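Putative HTH-type transcriptional regulator PF0864 (Pyrococcus furiosus, PDB 2IA0) probably binds specific DNA sequences as a transcriptional regulator of the AsnC family, working through a winged helix-turn-helix domain. Local coordinates at residues Leu18-Asn21 with Ile22-Leu26; Thr47-Phe50 with Arg51-Leu55; Lys54-Arg58 with Gly59-Arg63. All coordinates share one frame; numbering follows the deposited sequence.

Interaction 1: residues Leu18-Asn21 with Ile22-Leu26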
loop_
_atom_site.group_PDB
_atom_site.type_symbol
_atom_site.label_atom_id
_atom_site.label_comp_id
_atom_site.label_asym_id
_atom_site.label_seq_id
_atom_site.Cartn_x
_atom_site.Cartn_y
_atom_site.Cartn_z
ATOM N N LEU A 18 -1.451 2.101 25.886
ATOM C CA LEU A 18 -0.683 0.847 25.818
ATOM C C LEU A 18 -1.037 0.025 24.575
ATOM O O LEU A 18 -0.162 -0.529 23.940
ATOM C CB LEU A 18 -0.855 0.001 27.100
ATOM C CG LEU A 18 -0.147 -1.356 27.155
ATOM C CD1 LEU A 18 1.376 -1.261 26.751
ATOM C CD2 LEU A 18 -0.328 -1.955 28.560
ATOM N N ASP A 19 -2.316 -0.056 24.236
ATOM C CA ASP A 19 -2.727 -0.668 22.972
ATOM C C ASP A 19 -2.006 -0.059 21.776
ATOM O O ASP A 19 -1.423 -0.797 20.983
ATOM C CB ASP A 19 -4.242 -0.577 22.789
ATOM C CG ASP A 19 -4.987 -1.573 23.668
ATOM O OD1 ASP A 19 -6.083 -1.227 24.167
ATOM O OD2 ASP A 19 -4.457 -2.699 23.888
ATOM N N ARG A 20 -2.036 1.279 21.678
ATOM C CA ARG A 20 -1.423 2.030 20.579
ATOM C C ARG A 20 0.076 1.851 20.543
ATOM O O ARG A 20 0.656 1.651 19.467
ATOM C CB ARG A 20 -1.748 3.535 20.677
ATOM C CG ARG A 20 -3.206 3.887 20.411
ATOM C CD ARG A 20 -3.476 5.391 20.623
ATOM N NE ARG A 20 -4.871 5.649 21.019
ATOM C CZ ARG A 20 -5.255 5.978 22.263
ATOM N NH1 ARG A 20 -4.363 6.118 23.237
ATOM N NH2 ARG A 20 -6.541 6.190 22.541
ATOM N N ASN A 21 0.700 1.923 21.721
ATOM C CA ASN A 21 2.129 1.746 21.835
ATOM C C ASN A 21 2.610 0.382 21.364
ATOM O O ASN A 21 3.611 0.323 20.669
ATOM C CB ASN A 21 2.605 2.027 23.253
ATOM C CG ASN A 21 2.860 3.495 23.500
ATOM O OD1 ASN A 21 3.242 4.220 22.593
ATOM N ND2 ASN A 21 2.654 3.940 24.741
ATOM N N ILE A 22 1.905 -0.695 21.738
ATOM C CA ILE A 22 2.138 -2.056 21.217
ATOM C C ILE A 22 2.029 -2.125 19.692
ATOM O O ILE A 22 2.889 -2.690 19.031
ATOM C CB ILE A 22 1.112 -3.097 21.806
ATOM C CG1 ILE A 22 1.409 -3.436 23.272
ATOM C CG2 ILE A 22 1.072 -4.396 20.976
ATOM C CD1 ILE A 22 0.279 -4.215 23.979
ATOM N N LEU A 23 0.941 -1.592 19.142
ATOM C CA LEU A 23 0.754 -1.578 17.694
ATOM C C LEU A 23 1.862 -0.854 16.925
ATOM O O LEU A 23 2.283 -1.326 15.882
ATOM C CB LEU A 23 -0.598 -0.982 17.333
ATOM C CG LEU A 23 -1.807 -1.748 17.856
ATOM C CD1 LEU A 23 -3.035 -0.918 17.665
ATOM C CD2 LEU A 23 -1.943 -3.110 17.198
ATOM N N ARG A 24 2.327 0.280 17.458
ATOM C CA ARG A 24 3.396 1.088 16.841
ATOM C C ARG A 24 4.666 0.286 16.689
ATOM O O ARG A 24 5.238 0.255 15.611
ATOM C CB ARG A 24 3.687 2.335 17.660
ATOM C CG ARG A 24 2.623 3.394 17.558
ATOM C CD ARG A 24 2.877 4.508 18.579
ATOM N NE ARG A 24 2.233 5.735 18.140
ATOM C CZ ARG A 24 1.312 6.407 18.827
ATOM N NH1 ARG A 24 0.796 7.517 18.303
ATOM N NH2 ARG A 24 0.914 6.000 20.026
ATOM N N LEU A 25 5.078 -0.363 17.782
ATOM C CA LEU A 25 6.244 -1.235 17.810
ATOM C C LEU A 25 6.124 -2.424 16.887
ATOM O O LEU A 25 7.091 -2.776 16.230
ATOM C CB LEU A 25 6.545 -1.708 19.242
ATOM C CG LEU A 25 6.922 -0.562 20.192
ATOM C CD1 LEU A 25 7.117 -1.074 21.597
ATOM C CD2 LEU A 25 8.149 0.235 19.692
ATOM N N LEU A 26 4.946 -3.042 16.833
ATOM C CA LEU A 26 4.708 -4.179 15.933
ATOM C C LEU A 26 4.714 -3.757 14.459
ATOM O O LEU A 26 5.198 -4.490 13.590
ATOM C CB LEU A 26 3.419 -4.911 16.311
ATOM C CG LEU A 26 3.462 -5.754 17.610
ATOM C CD1 LEU A 26 2.153 -6.470 17.795
ATOM C CD2 LEU A 26 4.569 -6.794 17.615
#
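Arg24 sets CG opposite its own carbonyl carbon (chi1 -73°) and runs extended from CG to NE. This lays the arm back along the preceding helical turn, over Arg20 and Asn21. Its CG sits 3.2 Å from the backbone O of Arg20. At the end, NH2 of Arg24 touches CB of Arg20 at 3.7 Å. The same NH2 stands 3.9 Å from OD1 of Asn21, a loose polar approach. The planes of the Asn21 amide and the guanidinium are neither parallel nor perpendicular. With an alanine here only CB remains, so the contact of NH2 with Arg20 CB and the CG cover over Arg20 O would probably be lost. The two arginines carry like charges, but NE of Arg20 and NH2 of Arg24 are 5.9 Å apart. Arg20 sends its NH1 to a salt bridge with Asp17 instead.

On another side of the helix, Leu18 has CG anti to the backbone N (chi1 178°) and its second torsion near 50°. Together they bring CD1 within 4.1 Å of CG1 of Ile22. CG1 of Ile22 also lies 3.4 Å from the backbone O of Leu18. The backbone is regular: Ile22 N bonds to Leu18 O at 3.0 Å, and the Leu23-Asp19 and Arg24-Arg20 bonds follow. The next bond, Leu25 N to Asn21 O, is weak at 3.3 Å.

This is helix 17-26, the first helix of the winged helix-turn-helix domain. Ile22 packs on Ile52 of helix 45-57, and Leu18, Asn21 and Ile22 all meet Leu41 of helix 34-41. Leu23 and Leu26 lie on Ile61 of strand 61-68, while Arg24 packs on Val171 of the second subunit.

Interaction 2: residues Thr47-Phe50 with Arg51-Leu55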
loop_
_atom_site.group_PDB
_atom_site.type_symbol
_atom_site.label_atom_id
_atom_site.label_comp_id
_atom_site.label_asym_id
_atom_site.label_seq_id
_atom_site.Cartn_x
_atom_site.Cartn_y
_atom_site.Cartn_z
ATOM N N THR A 47 0.404 -8.929 30.730
ATOM C CA THR A 47 -0.438 -7.863 30.162
ATOM C C THR A 47 -0.213 -7.670 28.661
ATOM O O THR A 47 -1.176 -7.604 27.913
ATOM C CB THR A 47 -0.266 -6.527 30.877
ATOM O OG1 THR A 47 -0.225 -6.770 32.284
ATOM C CG2 THR A 47 -1.446 -5.622 30.556
ATOM N N ILE A 48 1.047 -7.601 28.231
ATOM C CA ILE A 48 1.374 -7.513 26.798
ATOM C C ILE A 48 0.718 -8.651 26.012
ATOM O O ILE A 48 0.002 -8.422 25.042
ATOM C CB ILE A 48 2.930 -7.475 26.548
ATOM C CG1 ILE A 48 3.578 -6.261 27.243
ATOM C CG2 ILE A 48 3.255 -7.509 25.058
ATOM C CD1 ILE A 48 2.850 -4.957 27.025
ATOM N N HIS A 49 0.942 -9.866 26.503
ATOM C CA HIS A 49 0.420 -11.107 25.938
ATOM C C HIS A 49 -1.111 -11.071 25.751
ATOM O O HIS A 49 -1.613 -11.263 24.637
ATOM C CB HIS A 49 0.872 -12.255 26.837
ATOM C CG HIS A 49 0.280 -13.583 26.491
ATOM N ND1 HIS A 49 0.615 -14.274 25.346
ATOM C CD2 HIS A 49 -0.599 -14.367 27.163
ATOM C CE1 HIS A 49 -0.043 -15.419 25.319
ATOM N NE2 HIS A 49 -0.789 -15.499 26.408
ATOM N N PHE A 50 -1.824 -10.773 26.834
ATOM C CA PHE A 50 -3.268 -10.582 26.810
ATOM C C PHE A 50 -3.748 -9.502 25.819
ATOM O O PHE A 50 -4.656 -9.753 25.030
ATOM C CB PHE A 50 -3.779 -10.294 28.223
ATOM C CG PHE A 50 -5.237 -9.943 28.285
ATOM C CD1 PHE A 50 -5.644 -8.613 28.453
ATOM C CD2 PHE A 50 -6.211 -10.935 28.188
ATOM C CE1 PHE A 50 -7.003 -8.279 28.514
ATOM C CE2 PHE A 50 -7.568 -10.606 28.257
ATOM C CZ PHE A 50 -7.961 -9.275 28.418
ATOM N N ARG A 51 -3.150 -8.313 25.885
ATOM C CA ARG A 51 -3.418 -7.226 24.927
ATOM C C ARG A 51 -3.238 -7.673 23.477
ATOM O O ARG A 51 -4.066 -7.370 22.648
ATOM C CB ARG A 51 -2.510 -6.013 25.167
ATOM C CG ARG A 51 -2.606 -5.380 26.526
ATOM C CD ARG A 51 -4.024 -5.017 26.828
ATOM N NE ARG A 51 -4.121 -4.066 27.936
ATOM C CZ ARG A 51 -4.219 -2.749 27.792
ATOM N NH1 ARG A 51 -4.217 -2.216 26.584
ATOM N NH2 ARG A 51 -4.329 -1.964 28.851
ATOM N N ILE A 52 -2.166 -8.395 23.176
ATOM C CA ILE A 52 -1.931 -8.864 21.804
ATOM C C ILE A 52 -2.966 -9.888 21.321
ATOM O O ILE A 52 -3.505 -9.735 20.210
ATOM C CB ILE A 52 -0.478 -9.373 21.608
ATOM C CG1 ILE A 52 0.496 -8.184 21.635
ATOM C CG2 ILE A 52 -0.333 -10.144 20.304
ATOM C CD1 ILE A 52 1.932 -8.588 21.883
ATOM N N LYS A 53 -3.272 -10.895 22.156
ATOM C CA LYS A 53 -4.342 -11.847 21.865
ATOM C C LYS A 53 -5.666 -11.122 21.633
ATOM O O LYS A 53 -6.414 -11.483 20.737
ATOM C CB LYS A 53 -4.490 -12.911 22.971
ATOM C CG LYS A 53 -3.557 -14.112 22.826
ATOM C CD LYS A 53 -3.539 -15.009 24.075
ATOM C CE LYS A 53 -4.580 -16.165 24.026
ATOM N NZ LYS A 53 -4.387 -17.224 25.124
ATOM N N LYS A 54 -5.937 -10.094 22.425
ATOM C CA LYS A 54 -7.199 -9.369 22.352
ATOM C C LYS A 54 -7.312 -8.557 21.053
ATOM O O LYS A 54 -8.374 -8.539 20.423
ATOM C CB LYS A 54 -7.373 -8.482 23.591
ATOM C CG LYS A 54 -8.800 -8.347 24.085
ATOM C CD LYS A 54 -9.313 -9.640 24.761
ATOM C CE LYS A 54 -10.852 -9.632 24.810
ATOM N NZ LYS A 54 -11.441 -10.987 25.019
ATOM N N LEU A 55 -6.217 -7.910 20.640
ATOM C CA LEU A 55 -6.192 -7.128 19.385
ATOM C C LEU A 55 -6.287 -8.028 18.165
ATOM O O LEU A 55 -6.927 -7.681 17.165
ATOM C CB LEU A 55 -4.946 -6.240 19.297
ATOM C CG LEU A 55 -4.750 -5.201 20.397
ATOM C CD1 LEU A 55 -3.301 -4.789 20.469
ATOM C CD2 LEU A 55 -5.645 -3.995 20.185
#
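Phe50 lies alongside Lys54, with the ring reaching past the lysine's CD, which is 3.9 Å from CZ of Phe50. The two side chains point the same way out from the helix. Phe50 holds CG opposite its backbone N (chi1 174°), which swings the ring toward the following turn. It is CD of Lys54, not NZ, that comes near the ring.

His49 and Lys53 make a similar pair one residue earlier. CD of Lys53 is 3.6 Å from NE2 of His49. The NZ of Lys53 stays 4.2 Å from NE2 of His49.

These residues belong to helix 45-57, the second helix of the predicted helix-turn-helix motif. In this family that helix is the recognition helix, and the exposed His49, Phe50 and Lys53 would be consistent with a face open to DNA.

Arg51 works differently. Its CG comes close to the backbone O of Thr47, at 3.0 Å. A bend at chi2 (-55°) then takes the arm beside the threonine, and NE of Arg51 comes 4.1 Å from CG2 of Thr47. The guanidinium itself is claimed by salt bridges from NH1 to Asp19 and Asp16. Ile48 and Ile52 meet on the covered side of the helix, CG2 of Ile48 touching CD1 of Ile52 at 3.6 Å. Both also pack on Leu37 of helix 34-41. Under all of this run the backbone bonds of a regular helix. Arg51 N bonds to Thr47 O at 2.9 Å, and Lys54 N closes the turn on Phe50 O.

Interaction 3: residues Lys54-Arg58 with Gly59-Arg63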
loop_
_atom_site.group_PDB
_atom_site.type_symbol
_atom_site.label_atom_id
_atom_site.label_comp_id
_atom_site.label_asym_id
_atom_site.label_seq_id
_atom_site.Cartn_x
_atom_site.Cartn_y
_atom_site.Cartn_z
ATOM N N LYS A 54 -5.937 -10.094 22.425
ATOM C CA LYS A 54 -7.199 -9.369 22.352
ATOM C C LYS A 54 -7.312 -8.557 21.053
ATOM O O LYS A 54 -8.374 -8.539 20.423
ATOM C CB LYS A 54 -7.373 -8.482 23.591
ATOM C CG LYS A 54 -8.800 -8.347 24.085
ATOM C CD LYS A 54 -9.313 -9.640 24.761
ATOM C CE LYS A 54 -10.852 -9.632 24.810
ATOM N NZ LYS A 54 -11.441 -10.987 25.019
ATOM N N LEU A 55 -6.217 -7.910 20.640
ATOM C CA LEU A 55 -6.192 -7.128 19.385
ATOM C C LEU A 55 -6.287 -8.028 18.165
ATOM O O LEU A 55 -6.927 -7.681 17.165
ATOM C CB LEU A 55 -4.946 -6.240 19.297
ATOM C CG LEU A 55 -4.750 -5.201 20.397
ATOM C CD1 LEU A 55 -3.301 -4.789 20.469
ATOM C CD2 LEU A 55 -5.645 -3.995 20.185
ATOM N N GLN A 56 -5.657 -9.192 18.262
ATOM C CA GLN A 56 -5.788 -10.221 17.244
ATOM C C GLN A 56 -7.231 -10.745 17.132
ATOM O O GLN A 56 -7.754 -10.847 16.023
ATOM C CB GLN A 56 -4.793 -11.359 17.504
ATOM C CG GLN A 56 -3.327 -11.001 17.235
ATOM C CD GLN A 56 -2.351 -12.089 17.726
ATOM O OE1 GLN A 56 -2.670 -12.881 18.603
ATOM N NE2 GLN A 56 -1.161 -12.109 17.167
ATOM N N GLU A 57 -7.879 -11.051 18.262
ATOM C CA GLU A 57 -9.281 -11.519 18.251
ATOM C C GLU A 57 -10.249 -10.506 17.640
ATOM O O GLU A 57 -11.107 -10.872 16.843
ATOM C CB GLU A 57 -9.798 -11.862 19.658
ATOM C CG GLU A 57 -9.272 -13.119 20.298
ATOM C CD GLU A 57 -9.649 -13.177 21.787
ATOM O OE1 GLU A 57 -10.847 -12.998 22.115
ATOM O OE2 GLU A 57 -8.748 -13.388 22.634
ATOM N N ARG A 58 -10.130 -9.240 18.026
ATOM C CA ARG A 58 -11.006 -8.187 17.482
ATOM C C ARG A 58 -10.652 -7.744 16.058
ATOM O O ARG A 58 -11.344 -6.898 15.485
ATOM C CB ARG A 58 -11.043 -6.981 18.422
ATOM C CG ARG A 58 -11.647 -7.304 19.801
ATOM C CD ARG A 58 -11.584 -6.095 20.780
ATOM N NE ARG A 58 -12.215 -6.391 22.087
ATOM C CZ ARG A 58 -12.301 -5.514 23.104
ATOM N NH1 ARG A 58 -11.792 -4.282 22.954
ATOM N NH2 ARG A 58 -12.887 -5.849 24.271
ATOM N N GLY A 59 -9.576 -8.302 15.493
ATOM C CA GLY A 59 -9.104 -7.938 14.151
ATOM C C GLY A 59 -8.445 -6.573 14.029
ATOM O O GLY A 59 -8.267 -6.069 12.914
ATOM N N VAL A 60 -8.084 -5.960 15.163
ATOM C CA VAL A 60 -7.286 -4.733 15.147
ATOM C C VAL A 60 -5.884 -5.044 14.586
ATOM O O VAL A 60 -5.400 -4.344 13.688
ATOM C CB VAL A 60 -7.229 -4.050 16.532
ATOM C CG1 VAL A 60 -6.316 -2.824 16.490
ATOM C CG2 VAL A 60 -8.618 -3.632 16.974
ATOM N N ILE A 61 -5.242 -6.100 15.087
ATOM C CA ILE A 61 -4.115 -6.664 14.348
ATOM C C ILE A 61 -4.753 -7.600 13.343
ATOM O O ILE A 61 -5.225 -8.684 13.697
ATOM C CB ILE A 61 -3.042 -7.362 15.252
ATOM C CG1 ILE A 61 -2.390 -6.354 16.217
ATOM C CG2 ILE A 61 -1.960 -7.956 14.424
ATOM C CD1 ILE A 61 -1.808 -7.002 17.478
ATOM N N GLU A 62 -4.842 -7.152 12.091
ATOM C CA GLU A 62 -5.478 -7.965 11.064
ATOM C C GLU A 62 -4.588 -9.110 10.593
ATOM O O GLU A 62 -5.084 -10.222 10.351
ATOM C CB GLU A 62 -5.924 -7.136 9.859
ATOM C CG GLU A 62 -6.656 -7.998 8.829
ATOM C CD GLU A 62 -6.716 -7.355 7.475
ATOM O OE1 GLU A 62 -7.570 -6.438 7.315
ATOM O OE2 GLU A 62 -5.911 -7.772 6.576
ATOM N N ARG A 63 -3.283 -8.865 10.479
ATOM C CA ARG A 63 -2.426 -9.838 9.805
ATOM C C ARG A 63 -0.979 -9.451 9.999
ATOM O O ARG A 63 -0.693 -8.286 10.134
ATOM C CB ARG A 63 -2.760 -9.857 8.300
ATOM C CG ARG A 63 -2.103 -10.963 7.483
ATOM C CD ARG A 63 -3.013 -11.388 6.325
ATOM N NE ARG A 63 -2.953 -10.419 5.241
ATOM C CZ ARG A 63 -1.874 -10.249 4.484
ATOM N NH1 ARG A 63 -0.789 -10.990 4.698
ATOM N NH2 ARG A 63 -1.873 -9.347 3.520
#
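Leu55 meets Ile61 first at CB, which lies 3.7 Å from CD1 of the isoleucine. With CG opposite its carbonyl carbon (chi1 -60°), Leu55 then divides its two methyls between two partners. CD1 of Leu55 stays with Ile61, 4.0 Å from that residue's CD1. CD2 of Leu55 goes to the valine, 3.9 Å from CG1 of Val60. The three residues thus form one small apolar cluster, and Leu23 of helix 17-26 touches all of them.

The backbone O of Leu55 takes part as well. It accepts Ile61 N at 3.1 Å. The Ile61 donor stands above the carbonyl plane, 66° out of it. Gly59 has a positive phi of 72°, and two bonds run back into the last turn: Gly59 N to Gln56 O at 3.2 Å, and a weak one from Val60 N to Leu55 O. Together these make a Schellman motif; the Ile61 bond is additional. The motif turns the chain from the recognition helix into strand 61-68, which leads away from the helices. A CB on Gly59 would clash with the carbonyl O of Arg58.

On the neighbouring side, CG of Gln56 rests 4.2 Å from CB of Ile61. The amide of Gln56 reaches on to Tyr64 OH through a weak hydrogen bond from NE2. Near the helix end, Lys54 NZ and Glu57 OE1 form a long, weak ion pair. Beyond the turn the strand reaches the dimer partner. Arg63 pairs there in an antiparallel ladder and salt-bridges Asp163 of the second subunit, while Glu62 bridges to Lys73 of that subunit.

In the fold
All three contacts lie in or at the edge of the winged helix-turn-helix region. Interactions 1 and 2, each within one helix, have centres about 11 Å apart; helices 17-26 and 45-57 meet there. Their polar tie is the salt bridge from Asp19 OD2 to Arg51 NH1, 2.7 Å long. Interactions 2 and 3 share Lys54 and Leu55 on helix 45-57, with centres about 9 Å apart. Interaction 3 begins where interaction 2 ends. Leu23 of interaction 1 links to both: its CD2 is 3.9 Å from Leu55 CD1 and 3.4 Å from Ile61 CG1. Interactions 1 and 3 also touch the second subunit. No other chain touches interaction 2, which lies mostly in the predicted helix-turn-helix motif.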